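Long-range contacts in adenylosuccinate lyase (Francisella tularensis subsp. tularensis, PDB 5HW2), which probably catalyses the cleavage of adenylosuccinate to AMP and fumarate, and of the corresponding succinyl intermediate of IMP synthesis: residues I98-S103 with V178-A183; L222-G227 with S286-A291; E250-F255 with N333-R338. All blocks are in the same frame, centred on the assembly; numbering follows the deposited sequence.

Interaction 1. Residues I98-S103 with V178-A183. With K (potassium ion), chain M.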
ATOM      1  N   ILE C  98      17.633  19.173 -13.476  1.00 35.38           N
ATOM      2  CA  ILE C  98      16.897  17.912 -13.516  1.00 36.87           C
ATOM      3  C   ILE C  98      15.400  18.160 -13.382  1.00 39.83           C
ATOM      4  O   ILE C  98      14.605  17.755 -14.238  1.00 41.85           O
ATOM      5  CB  ILE C  98      17.395  16.960 -12.415  1.00 35.83           C
ATOM      6  CG1 ILE C  98      18.920  16.958 -12.354  1.00 37.46           C
ATOM      7  CG2 ILE C  98      16.869  15.555 -12.653  1.00 36.18           C
ATOM      8  CD1 ILE C  98      19.474  16.225 -11.153  1.00 39.32           C
ATOM      9  N   ASP C  99      14.998  18.825 -12.297  1.00 41.88           N
ATOM     10  CA  ASP C  99      13.572  18.943 -12.012  1.00 45.18           C
ATOM     11  C   ASP C  99      12.870  19.845 -13.018  1.00 44.93           C
ATOM     12  O   ASP C  99      11.715  19.596 -13.382  1.00 48.97           O
ATOM     13  CB  ASP C  99      13.369  19.456 -10.589  1.00 49.38           C
ATOM     14  CG  ASP C  99      14.169  18.726  -9.592  1.00 52.36           C
ATOM     15  OD1 ASP C  99      13.680  18.460  -8.561  1.00 53.94           O
ATOM     16  OD2 ASP C  99      15.289  18.420  -9.837  1.00 53.96           O
ATOM     17  N   SER C 100      13.550  20.879 -13.516  1.00 39.71           N
ATOM     18  CA  SER C 100      12.948  21.701 -14.559  1.00 34.32           C
ATOM     19  C   SER C 100      12.772  20.915 -15.851  1.00 33.17           C
ATOM     20  O   SER C 100      11.788  21.118 -16.569  1.00 33.17           O
ATOM     21  CB  SER C 100      13.792  22.951 -14.800  1.00 32.13           C
ATOM     22  OG  SER C 100      13.947  23.699 -13.606  1.00 30.66           O
ATOM     23  N   ALA C 101      13.705  20.008 -16.154  1.00 31.90           N
ATOM     24  CA  ALA C 101      13.570  19.163 -17.333  1.00 30.06           C
ATOM     25  C   ALA C 101      12.567  18.037 -17.117  1.00 29.64           C
ATOM     26  O   ALA C 101      11.860  17.656 -18.056  1.00 29.09           O
ATOM     27  CB  ALA C 101      14.929  18.583 -17.725  1.00 28.85           C
ATOM     28  N   LEU C 102      12.496  17.499 -15.897  1.00 27.21           N
ATOM     29  CA  LEU C 102      11.531  16.443 -15.605  1.00 23.88           C
ATOM     30  C   LEU C 102      10.104  16.918 -15.853  1.00 23.31           C
ATOM     31  O   LEU C 102       9.256  16.148 -16.319  1.00 20.43           O
ATOM     32  CB  LEU C 102      11.702  15.969 -14.161  1.00 19.87           C
ATOM     33  CG  LEU C 102      10.705  14.947 -13.615  1.00 19.26           C
ATOM     34  CD1 LEU C 102      10.636  13.724 -14.511  1.00 18.17           C
ATOM     35  CD2 LEU C 102      11.082  14.553 -12.195  1.00 18.11           C
ATOM     36  N   SER C 103       9.824  18.188 -15.553  1.00 19.26           N
ATOM     37  CA  SER C 103       8.501  18.734 -15.829  1.00 20.99           C
ATOM     38  C   SER C 103       8.180  18.670 -17.317  1.00 20.78           C
ATOM     39  O   SER C 103       7.068  18.292 -17.705  1.00 19.88           O
ATOM     40  CB  SER C 103       8.413  20.172 -15.316  1.00 22.32           C
ATOM     41  OG  SER C 103       8.666  20.235 -13.922  1.00 23.48           O
ATOM     42  N   VAL C 178       8.927  25.035 -12.685  1.00 28.82           N
ATOM     43  CA  VAL C 178      10.363  24.974 -12.932  1.00 27.16           C
ATOM     44  C   VAL C 178      11.044  25.836 -11.877  1.00 27.86           C
ATOM     45  O   VAL C 178      10.403  26.623 -11.178  1.00 30.17           O
ATOM     46  CB  VAL C 178      10.744  25.447 -14.350  1.00 24.26           C
ATOM     47  CG1 VAL C 178      10.279  24.438 -15.392  1.00 20.04           C
ATOM     48  CG2 VAL C 178      10.153  26.818 -14.625  1.00 23.53           C
ATOM     49  N   GLN C 179      12.360  25.679 -11.760  1.00 25.42           N
ATOM     50  CA  GLN C 179      13.093  26.409 -10.737  1.00 25.36           C
ATOM     51  C   GLN C 179      14.512  26.688 -11.206  1.00 31.62           C
ATOM     52  O   GLN C 179      15.096  25.921 -11.976  1.00 32.95           O
ATOM     53  CB  GLN C 179      13.132  25.640  -9.412  1.00 20.32           C
ATOM     54  CG  GLN C 179      13.916  24.344  -9.480  1.00 20.92           C
ATOM     55  CD  GLN C 179      14.618  24.016  -8.179  1.00 22.13           C
ATOM     56  OE1 GLN C 179      14.700  24.848  -7.276  1.00 25.25           O
ATOM     57  NE2 GLN C 179      15.136  22.797  -8.079  1.00 21.96           N
ATOM     58  N   PHE C 180      15.054  27.815 -10.727  1.00 34.43           N
ATOM     59  CA  PHE C 180      16.467  28.183 -10.838  1.00 33.44           C
ATOM     60  C   PHE C 180      16.784  28.986  -9.572  1.00 29.38           C
ATOM     61  O   PHE C 180      16.825  30.219  -9.571  1.00 28.25           O
ATOM     62  CB  PHE C 180      16.778  28.985 -12.102  1.00 34.93           C
ATOM     63  CG  PHE C 180      16.314  28.331 -13.373  1.00 34.88           C
ATOM     64  CD1 PHE C 180      17.042  27.300 -13.947  1.00 36.89           C
ATOM     65  CD2 PHE C 180      15.158  28.762 -14.004  1.00 34.62           C
ATOM     66  CE1 PHE C 180      16.617  26.702 -15.121  1.00 38.55           C
ATOM     67  CE2 PHE C 180      14.729  28.170 -15.178  1.00 35.83           C
ATOM     68  CZ  PHE C 180      15.459  27.138 -15.738  1.00 36.77           C
ATOM     69  N   SER C 181      17.000  28.267  -8.470  1.00 30.47           N
ATOM     70  CA  SER C 181      17.110  28.893  -7.159  1.00 34.30           C
ATOM     71  C   SER C 181      18.459  28.700  -6.481  1.00 35.61           C
ATOM     72  O   SER C 181      18.644  29.195  -5.362  1.00 35.71           O
ATOM     73  CB  SER C 181      16.000  28.375  -6.233  1.00 36.79           C
ATOM     74  OG  SER C 181      16.213  27.022  -5.882  1.00 40.97           O
ATOM     75  N   GLY C 182      19.405  28.015  -7.109  1.00 34.20           N
ATOM     76  CA  GLY C 182      20.710  27.830  -6.505  1.00 32.68           C
ATOM     77  C   GLY C 182      20.771  26.586  -5.641  1.00 27.30           C
ATOM     78  O   GLY C 182      19.921  25.696  -5.716  1.00 29.90           O
ATOM     79  N   ALA C 183      21.795  26.538  -4.788  1.00 22.21           N
ATOM     80  CA  ALA C 183      22.095  25.337  -4.015  1.00 21.02           C
ATOM     81  C   ALA C 183      20.934  24.917  -3.121  1.00 22.73           C
ATOM     82  O   ALA C 183      20.397  23.817  -3.278  1.00 22.69           O
ATOM     83  CB  ALA C 183      23.357  25.547  -3.176  1.00 20.50           C
TER
HETATM   84  K     K M 501      17.456  24.620  -6.150  1.00 38.05           K
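S100, on the flank of helix 94-130, takes the backbone N-H of Q179 on its hydroxyl, and this hydrogen bond pins the loop 178-183 to the helix. The CB of S100 lies against V178, 3.9 Å from V178 CG1. One bond further, S100 OG stands beside its own backbone N (chi1 -57°) and accepts a hydrogen bond from Q179 N, 3.1 Å away, in an almost perfectly straight line, 177°. The same S100 OG is bonded back to D96 one turn earlier, and it also approaches the F180 ring obliquely, 4.3 Å from F180 CE1. The hydroxyl, though buried, is therefore held from both the helix and the loop.

The gripped backbone N presents the side chain of Q179. Its CG sits between the backbone N and the carbonyl carbon and the chain bends at the next bond, bringing Q179 OE1 to 3.0 Å from the potassium ion. The polar end of Q179 also has S210 as a partner. The loop supplies two shorter metal bonds, from S181 OG and from the carbonyl O of G182, each 2.7 Å. D96 OD1 and the carbonyl O atoms of T211 and Q212 complete six ligands, so D96 belongs to both the cation site and the S100 bond. D99 touches Q179 only loosely; its carboxylate makes a salt bridge with R216. T93, a fumarate-binding residue, lies about 5 Å from the Q179 side chain.

Helix 16-33 packs where helix and loop meet, V26 touching both S100 and F180. Helix 192-202 packs on the loop from V178 to F180 through E195, A198, A199 and L202, while backbone bonds from V178 to P205 and E207 continue the loop into its surroundings.

Interaction 2. Residues L222-G227 with S286-A291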
ATOM      1  N   LEU C 222      -0.154  14.275  -9.256  1.00 18.59           N
ATOM      2  CA  LEU C 222      -0.441  13.655 -10.545  1.00 18.03           C
ATOM      3  C   LEU C 222      -0.595  12.148 -10.401  1.00 17.75           C
ATOM      4  O   LEU C 222      -1.554  11.560 -10.917  1.00 25.92           O
ATOM      5  CB  LEU C 222       0.660  13.985 -11.552  1.00 19.50           C
ATOM      6  CG  LEU C 222       0.421  13.393 -12.942  1.00 22.08           C
ATOM      7  CD1 LEU C 222      -0.814  14.010 -13.579  1.00 20.71           C
ATOM      8  CD2 LEU C 222       1.635  13.578 -13.833  1.00 25.30           C
ATOM      9  N   ILE C 223       0.343  11.504  -9.700  1.00 25.39           N
ATOM     10  CA  ILE C 223       0.237  10.070  -9.444  1.00 22.53           C
ATOM     11  C   ILE C 223      -1.067   9.751  -8.726  1.00 22.04           C
ATOM     12  O   ILE C 223      -1.655   8.681  -8.932  1.00 22.18           O
ATOM     13  CB  ILE C 223       1.463   9.584  -8.646  1.00 23.83           C
ATOM     14  CG1 ILE C 223       2.755   9.910  -9.397  1.00 21.77           C
ATOM     15  CG2 ILE C 223       1.380   8.093  -8.380  1.00 25.80           C
ATOM     16  CD1 ILE C 223       2.916   9.155 -10.695  1.00 23.63           C
ATOM     17  N   SER C 224      -1.550  10.673  -7.888  1.00 19.20           N
ATOM     18  CA  SER C 224      -2.839  10.484  -7.232  1.00 19.93           C
ATOM     19  C   SER C 224      -3.969  10.442  -8.253  1.00 18.05           C
ATOM     20  O   SER C 224      -4.837   9.564  -8.197  1.00 16.89           O
ATOM     21  CB  SER C 224      -3.080  11.597  -6.211  1.00 21.05           C
ATOM     22  OG  SER C 224      -2.100  11.578  -5.190  1.00 26.28           O
ATOM     23  N   ILE C 225      -3.976  11.393  -9.192  1.00 21.93           N
ATOM     24  CA  ILE C 225      -4.964  11.363 -10.266  1.00 22.83           C
ATOM     25  C   ILE C 225      -4.820  10.086 -11.080  1.00 26.21           C
ATOM     26  O   ILE C 225      -5.813   9.537 -11.571  1.00 32.87           O
ATOM     27  CB  ILE C 225      -4.836  12.615 -11.157  1.00 21.03           C
ATOM     28  CG1 ILE C 225      -4.821  13.882 -10.301  1.00 26.04           C
ATOM     29  CG2 ILE C 225      -5.978  12.673 -12.159  1.00 17.07           C
ATOM     30  CD1 ILE C 225      -4.643  15.158 -11.101  1.00 27.03           C
ATOM     31  N   HIS C 226      -3.591   9.590 -11.230  1.00 23.19           N
ATOM     32  CA  HIS C 226      -3.376   8.320 -11.909  1.00 19.49           C
ATOM     33  C   HIS C 226      -3.729   7.135 -11.021  1.00 21.13           C
ATOM     34  O   HIS C 226      -4.105   6.074 -11.531  1.00 21.77           O
ATOM     35  CB  HIS C 226      -1.926   8.218 -12.381  1.00 17.81           C
ATOM     36  CG  HIS C 226      -1.584   9.179 -13.476  1.00 18.54           C
ATOM     37  ND1 HIS C 226      -0.313   9.294 -13.998  1.00 20.26           N
ATOM     38  CD2 HIS C 226      -2.350  10.070 -14.150  1.00 18.33           C
ATOM     39  CE1 HIS C 226      -0.311  10.215 -14.945  1.00 19.44           C
ATOM     40  NE2 HIS C 226      -1.534  10.702 -15.058  1.00 18.59           N
ATOM     41  N   GLY C 227      -3.612   7.290  -9.701  1.00 19.95           N
ATOM     42  CA  GLY C 227      -4.065   6.240  -8.806  1.00 20.20           C
ATOM     43  C   GLY C 227      -5.562   6.017  -8.892  1.00 22.46           C
ATOM     44  O   GLY C 227      -6.031   4.877  -8.896  1.00 23.57           O
ATOM     45  N   SER C 286       0.023   0.604  -7.007  1.00 20.33           N
ATOM     46  CA  SER C 286       1.158   0.435  -6.106  1.00 10.89           C
ATOM     47  C   SER C 286       2.146   1.588  -6.177  1.00 11.13           C
ATOM     48  O   SER C 286       2.922   1.779  -5.234  1.00 11.18           O
ATOM     49  CB  SER C 286       1.887  -0.866  -6.421  1.00 10.80           C
ATOM     50  OG  SER C 286       2.454  -0.827  -7.719  1.00 11.31           O
ATOM     51  N   HIS C 287       2.142   2.353  -7.268  1.00 11.31           N
ATOM     52  CA  HIS C 287       3.064   3.471  -7.399  1.00 14.84           C
ATOM     53  C   HIS C 287       2.662   4.670  -6.553  1.00 16.85           C
ATOM     54  O   HIS C 287       3.507   5.530  -6.283  1.00 17.25           O
ATOM     55  CB  HIS C 287       3.174   3.889  -8.868  1.00 14.08           C
ATOM     56  CG  HIS C 287       3.850   2.873  -9.735  1.00 15.06           C
ATOM     57  ND1 HIS C 287       3.773   2.897 -11.111  1.00 15.67           N
ATOM     58  CD2 HIS C 287       4.618   1.803  -9.419  1.00 11.61           C
ATOM     59  CE1 HIS C 287       4.462   1.885 -11.606  1.00 15.99           C
ATOM     60  NE2 HIS C 287       4.986   1.207 -10.600  1.00 17.59           N
ATOM     61  N   VAL C 288       1.399   4.751  -6.126  1.00 20.99           N
ATOM     62  CA  VAL C 288       0.966   5.909  -5.355  1.00 23.48           C
ATOM     63  C   VAL C 288       1.593   5.918  -3.967  1.00 19.02           C
ATOM     64  O   VAL C 288       1.740   6.987  -3.366  1.00 20.52           O
ATOM     65  CB  VAL C 288      -0.573   5.970  -5.271  1.00 31.42           C
ATOM     66  CG1 VAL C 288      -1.100   5.051  -4.179  1.00 36.76           C
ATOM     67  CG2 VAL C 288      -1.038   7.404  -5.046  1.00 34.35           C
ATOM     68  N   SER C 289       1.986   4.754  -3.443  1.00 14.20           N
ATOM     69  CA  SER C 289       2.677   4.727  -2.160  1.00 16.78           C
ATOM     70  C   SER C 289       4.122   5.195  -2.287  1.00 16.27           C
ATOM     71  O   SER C 289       4.681   5.732  -1.326  1.00 17.41           O
ATOM     72  CB  SER C 289       2.620   3.320  -1.557  1.00 22.35           C
ATOM     73  OG  SER C 289       3.104   2.343  -2.464  1.00 21.97           O
ATOM     74  N   ILE C 290       4.734   5.010  -3.458  1.00 13.42           N
ATOM     75  CA  ILE C 290       6.097   5.495  -3.654  1.00 12.22           C
ATOM     76  C   ILE C 290       6.107   7.014  -3.764  1.00 15.79           C
ATOM     77  O   ILE C 290       6.874   7.699  -3.077  1.00 15.23           O
ATOM     78  CB  ILE C 290       6.727   4.847  -4.899  1.00 16.35           C
ATOM     79  CG1 ILE C 290       6.539   3.370  -4.898  1.00 13.91           C
ATOM     80  CG2 ILE C 290       8.165   5.176  -4.992  1.00 18.57           C
ATOM     81  CD1 ILE C 290       7.286   2.685  -5.889  1.00 13.90           C
ATOM     82  N   ALA C 291       5.246   7.571  -4.622  1.00 14.10           N
ATOM     83  CA  ALA C 291       5.229   9.015  -4.830  1.00 13.07           C
ATOM     84  C   ALA C 291       4.872   9.765  -3.556  1.00 13.28           C
ATOM     85  O   ALA C 291       5.321  10.899  -3.360  1.00 29.80           O
ATOM     86  CB  ALA C 291       4.249   9.376  -5.947  1.00 13.12           C
TER
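H287 meets I223 with its carbonyl oxygen, 3.9 Å from I223 CG2, while its imidazole leads away from helix 217-244 and bonds through ND1 to ND2 of N316. The H226 imidazole likewise leads away from the partner helix: one face has the carbonyl O of L222 3.4 Å above it, toward the rim, and the ring of F317 stands at about 90° to it. H226 ND1 is weakly bonded to OD1 of the same N316, so one amide serves both histidines.

The contact itself is aliphatic. I223 touches with both branches. Its CG2, anti to the backbone N, reaches to 3.8 Å from V288 CA, and its CG1 swings to the other partner, 3.8 Å from A291 CB. V288 replies with CG2, which lies 4.2 Å from S224 CA; the S224 hydroxyl is bonded to A220 O, in its own helix.

The two helices run nearly antiparallel, 162° between directions, with segment axes 9.0 Å apart. Helix 304-333 lies beside both, Y312 touching A291, and helices 94-130 and 151-173 cover L222. Neighbouring subunits also touch: L228 of a second subunit packs on S224, and I290 of a third on S286.

Interaction 3. Residues E250-F255 with N333-R338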
ATOM      1  N   GLU C 250     -23.329 -12.387 -21.564  1.00 33.89           N
ATOM      2  CA  GLU C 250     -24.009 -11.250 -22.172  1.00 36.77           C
ATOM      3  C   GLU C 250     -23.156 -10.560 -23.229  1.00 38.66           C
ATOM      4  O   GLU C 250     -23.681 -10.123 -24.259  1.00 38.63           O
ATOM      5  CB  GLU C 250     -24.429 -10.246 -21.095  1.00 35.03           C
ATOM      6  CG  GLU C 250     -25.607 -10.714 -20.254  1.00 34.86           C
ATOM      7  CD  GLU C 250     -26.043  -9.690 -19.226  1.00 34.26           C
ATOM      8  OE1 GLU C 250     -25.392  -8.628 -19.127  1.00 36.17           O
ATOM      9  OE2 GLU C 250     -27.040  -9.944 -18.517  1.00 32.21           O
ATOM     10  N   VAL C 251     -21.847 -10.449 -22.995  1.00 38.20           N
ATOM     11  CA  VAL C 251     -20.915  -9.878 -23.957  1.00 36.88           C
ATOM     12  C   VAL C 251     -19.744 -10.840 -24.119  1.00 36.03           C
ATOM     13  O   VAL C 251     -19.586 -11.797 -23.361  1.00 35.24           O
ATOM     14  CB  VAL C 251     -20.403  -8.485 -23.533  1.00 35.80           C
ATOM     15  CG1 VAL C 251     -21.556  -7.581 -23.124  1.00 34.95           C
ATOM     16  CG2 VAL C 251     -19.385  -8.613 -22.409  1.00 35.02           C
ATOM     17  N   TYR C 252     -18.921 -10.573 -25.131  1.00 36.03           N
ATOM     18  CA  TYR C 252     -17.650 -11.268 -25.269  1.00 37.41           C
ATOM     19  C   TYR C 252     -16.687 -10.396 -26.061  1.00 38.97           C
ATOM     20  O   TYR C 252     -17.099  -9.588 -26.898  1.00 41.49           O
ATOM     21  CB  TYR C 252     -17.803 -12.652 -25.921  1.00 36.16           C
ATOM     22  CG  TYR C 252     -18.276 -12.692 -27.362  1.00 37.13           C
ATOM     23  CD1 TYR C 252     -17.368 -12.648 -28.414  1.00 36.58           C
ATOM     24  CD2 TYR C 252     -19.625 -12.832 -27.668  1.00 39.20           C
ATOM     25  CE1 TYR C 252     -17.792 -12.716 -29.731  1.00 38.50           C
ATOM     26  CE2 TYR C 252     -20.060 -12.897 -28.982  1.00 39.97           C
ATOM     27  CZ  TYR C 252     -19.139 -12.842 -30.009  1.00 40.00           C
ATOM     28  OH  TYR C 252     -19.568 -12.899 -31.317  1.00 40.42           O
ATOM     29  N   GLU C 253     -15.399 -10.561 -25.770  1.00 35.78           N
ATOM     30  CA  GLU C 253     -14.370  -9.770 -26.431  1.00 34.71           C
ATOM     31  C   GLU C 253     -14.176 -10.249 -27.863  1.00 34.88           C
ATOM     32  O   GLU C 253     -13.958 -11.440 -28.108  1.00 36.11           O
ATOM     33  CB  GLU C 253     -13.058  -9.857 -25.652  1.00 34.00           C
ATOM     34  CG  GLU C 253     -13.109  -9.192 -24.285  1.00 35.53           C
ATOM     35  CD  GLU C 253     -11.802  -9.306 -23.523  1.00 35.72           C
ATOM     36  OE1 GLU C 253     -10.927 -10.091 -23.947  1.00 36.17           O
ATOM     37  OE2 GLU C 253     -11.650  -8.613 -22.494  1.00 32.14           O
ATOM     38  N   GLY C 254     -14.257  -9.319 -28.810  1.00 35.98           N
ATOM     39  CA  GLY C 254     -14.125  -9.679 -30.212  1.00 37.91           C
ATOM     40  C   GLY C 254     -12.693 -10.055 -30.549  1.00 41.33           C
ATOM     41  O   GLY C 254     -11.747  -9.343 -30.191  1.00 44.71           O
ATOM     42  N   PHE C 255     -12.527 -11.178 -31.237  1.00 41.21           N
ATOM     43  CA  PHE C 255     -11.202 -11.645 -31.630  1.00 38.89           C
ATOM     44  C   PHE C 255     -11.018 -11.560 -33.140  1.00 30.68           C
ATOM     45  O   PHE C 255     -10.352 -10.657 -33.644  1.00 25.82           O
ATOM     46  CB  PHE C 255     -10.965 -13.079 -31.142  1.00 43.94           C
ATOM     47  CG  PHE C 255     -12.014 -14.061 -31.588  1.00 48.59           C
ATOM     48  CD1 PHE C 255     -11.871 -14.756 -32.778  1.00 51.69           C
ATOM     49  CD2 PHE C 255     -13.136 -14.298 -30.809  1.00 50.68           C
ATOM     50  CE1 PHE C 255     -12.834 -15.663 -33.189  1.00 54.05           C
ATOM     51  CE2 PHE C 255     -14.101 -15.203 -31.214  1.00 53.22           C
ATOM     52  CZ  PHE C 255     -13.950 -15.887 -32.407  1.00 54.50           C
ATOM     53  N   ASN C 333     -14.380  -3.144 -29.851  1.00 32.46           N
ATOM     54  CA  ASN C 333     -14.527  -4.473 -30.430  1.00 34.68           C
ATOM     55  C   ASN C 333     -15.312  -5.431 -29.546  1.00 36.67           C
ATOM     56  O   ASN C 333     -15.568  -6.566 -29.963  1.00 37.94           O
ATOM     57  CB  ASN C 333     -13.151  -5.064 -30.744  1.00 34.13           C
ATOM     58  CG  ASN C 333     -12.443  -4.316 -31.853  1.00 34.97           C
ATOM     59  OD1 ASN C 333     -13.072  -3.857 -32.805  1.00 34.62           O
ATOM     60  ND2 ASN C 333     -11.127  -4.182 -31.731  1.00 36.65           N
ATOM     61  N   LEU C 334     -15.691  -5.016 -28.340  1.00 37.48           N
ATOM     62  CA  LEU C 334     -16.597  -5.819 -27.531  1.00 36.72           C
ATOM     63  C   LEU C 334     -17.956  -5.873 -28.211  1.00 40.91           C
ATOM     64  O   LEU C 334     -18.525  -4.837 -28.567  1.00 42.39           O
ATOM     65  CB  LEU C 334     -16.730  -5.233 -26.128  1.00 31.46           C
ATOM     66  CG  LEU C 334     -17.462  -6.093 -25.100  1.00 30.40           C
ATOM     67  CD1 LEU C 334     -16.560  -7.210 -24.600  1.00 29.65           C
ATOM     68  CD2 LEU C 334     -17.967  -5.243 -23.946  1.00 29.46           C
ATOM     69  N   VAL C 335     -18.476  -7.077 -28.403  1.00 42.18           N
ATOM     70  CA  VAL C 335     -19.747  -7.279 -29.084  1.00 43.50           C
ATOM     71  C   VAL C 335     -20.801  -7.649 -28.050  1.00 44.01           C
ATOM     72  O   VAL C 335     -20.542  -8.434 -27.130  1.00 43.78           O
ATOM     73  CB  VAL C 335     -19.622  -8.346 -30.187  1.00 43.04           C
ATOM     74  CG1 VAL C 335     -19.136  -9.632 -29.601  1.00 40.73           C
ATOM     75  CG2 VAL C 335     -20.951  -8.540 -30.905  1.00 45.97           C
ATOM     76  N   VAL C 336     -21.983  -7.059 -28.193  1.00 47.03           N
ATOM     77  CA  VAL C 336     -23.056  -7.165 -27.214  1.00 49.72           C
ATOM     78  C   VAL C 336     -24.127  -8.085 -27.779  1.00 49.82           C
ATOM     79  O   VAL C 336     -24.708  -7.800 -28.834  1.00 53.48           O
ATOM     80  CB  VAL C 336     -23.635  -5.786 -26.868  1.00 53.30           C
ATOM     81  CG1 VAL C 336     -24.877  -5.930 -26.020  1.00 56.08           C
ATOM     82  CG2 VAL C 336     -22.591  -4.939 -26.154  1.00 52.44           C
ATOM     83  N   GLN C 337     -24.387  -9.187 -27.082  1.00 58.93           N
ATOM     84  CA  GLN C 337     -25.428 -10.131 -27.484  1.00 54.44           C
ATOM     85  C   GLN C 337     -26.765  -9.587 -27.002  1.00 51.30           C
ATOM     86  O   GLN C 337     -27.104  -9.692 -25.821  1.00 50.57           O
ATOM     87  CB  GLN C 337     -25.141 -11.518 -26.921  1.00 52.45           C
ATOM     88  CG  GLN C 337     -23.711 -11.981 -27.151  1.00 52.62           C
ATOM     89  CD  GLN C 337     -23.623 -13.443 -27.541  1.00 54.33           C
ATOM     90  OE1 GLN C 337     -24.522 -13.980 -28.188  1.00 52.78           O
ATOM     91  NE2 GLN C 337     -22.536 -14.094 -27.151  1.00 57.41           N
ATOM     92  N   ARG C 338     -27.533  -9.005 -27.927  1.00 48.94           N
ATOM     93  CA  ARG C 338     -28.736  -8.272 -27.547  1.00 47.11           C
ATOM     94  C   ARG C 338     -29.815  -9.197 -26.996  1.00 48.31           C
ATOM     95  O   ARG C 338     -30.463  -8.873 -25.994  1.00 50.56           O
ATOM     96  CB  ARG C 338     -29.267  -7.490 -28.746  1.00 46.48           C
ATOM     97  CG  ARG C 338     -30.480  -6.633 -28.437  1.00 47.93           C
ATOM     98  CD  ARG C 338     -31.073  -6.036 -29.704  1.00 49.80           C
ATOM     99  NE  ARG C 338     -32.115  -5.059 -29.404  1.00 52.13           N
ATOM    100  CZ  ARG C 338     -31.893  -3.759 -29.243  1.00 53.31           C
ATOM    101  NH1 ARG C 338     -30.663  -3.278 -29.359  1.00 53.30           N
ATOM    102  NH2 ARG C 338     -32.898  -2.938 -28.970  1.00 53.43           N
TER
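The N-H of Q337 and the carbonyl O of E250 form one of the two firmer bonds of this pairing, 3.1 Å between Q337 N and E250 O. V335 N gives the other, 3.2 Å to Y252 O. Y252 N returns a weak bond to V335 O, making Y252 and V335 a hydrogen-bonded antiparallel pair; V251 and V336 form a non-hydrogen-bonded one. G254 N reaches N333 O in a weak bond. The CA of V251 adds a C-H...O contact to V335 O.

On the face bearing Y252 and V335, the V335 methyl CG1 lies over one face of the Y252 ring: it sits 3.3 Å from the Y252 ring centroid, 15° off the normal, a close CH-pi contact. Y252 CG lies between the backbone N and the carbonyl carbon (chi1 65°), which lays the ring across the neighbouring strand. Q337 comes to the ring edge, its amide turned 76° from the ring plane and NE2 3.2 Å from Y252 CD2. K269 makes a cation-pi contact with the same ring.

On the other face L334 crosses V251 obliquely, L334 CD1 lying 3.8 Å from V251 CG2 and 3.4 Å from Y252 O, while the V251 and V336 side chains lie side by side, pointing the same way. The E253 carboxylate takes the backbone N-H groups of S273 and T274 at the start of helix 272-293; E250 forms a salt bridge with R139.

The result is a small two-stranded antiparallel sheet, not a hairpin, where the chain leaves the long helices 217-244 and 304-333. The loop that follows its first strand carries GSSTMPHKKNP, the signature sequence of the fumarase/aspartase superfamily.

The three contacts are spread along the elongated helical subunit. Interaction 1 lies beside the ligand-binding residues, the Q179 side chain about 9 Å from a bound fumaric acid. Interaction 2, whose centre is 22 Å from that of interaction 1, is in the helical bundle at subunit interfaces. Interaction 3 is 32 Å from interaction 2 between centres, and 49 Å from interaction 1, on the other side of the chain centre, its E253 side chain about 12 Å from a bound fumaric acid. Helix 217-244 leads from interaction 2 into strand 251-253, which is followed by helix 272-293 and so back to interaction 2. Active sites of this superfamily combine residues from three subunits, consistent with this spread.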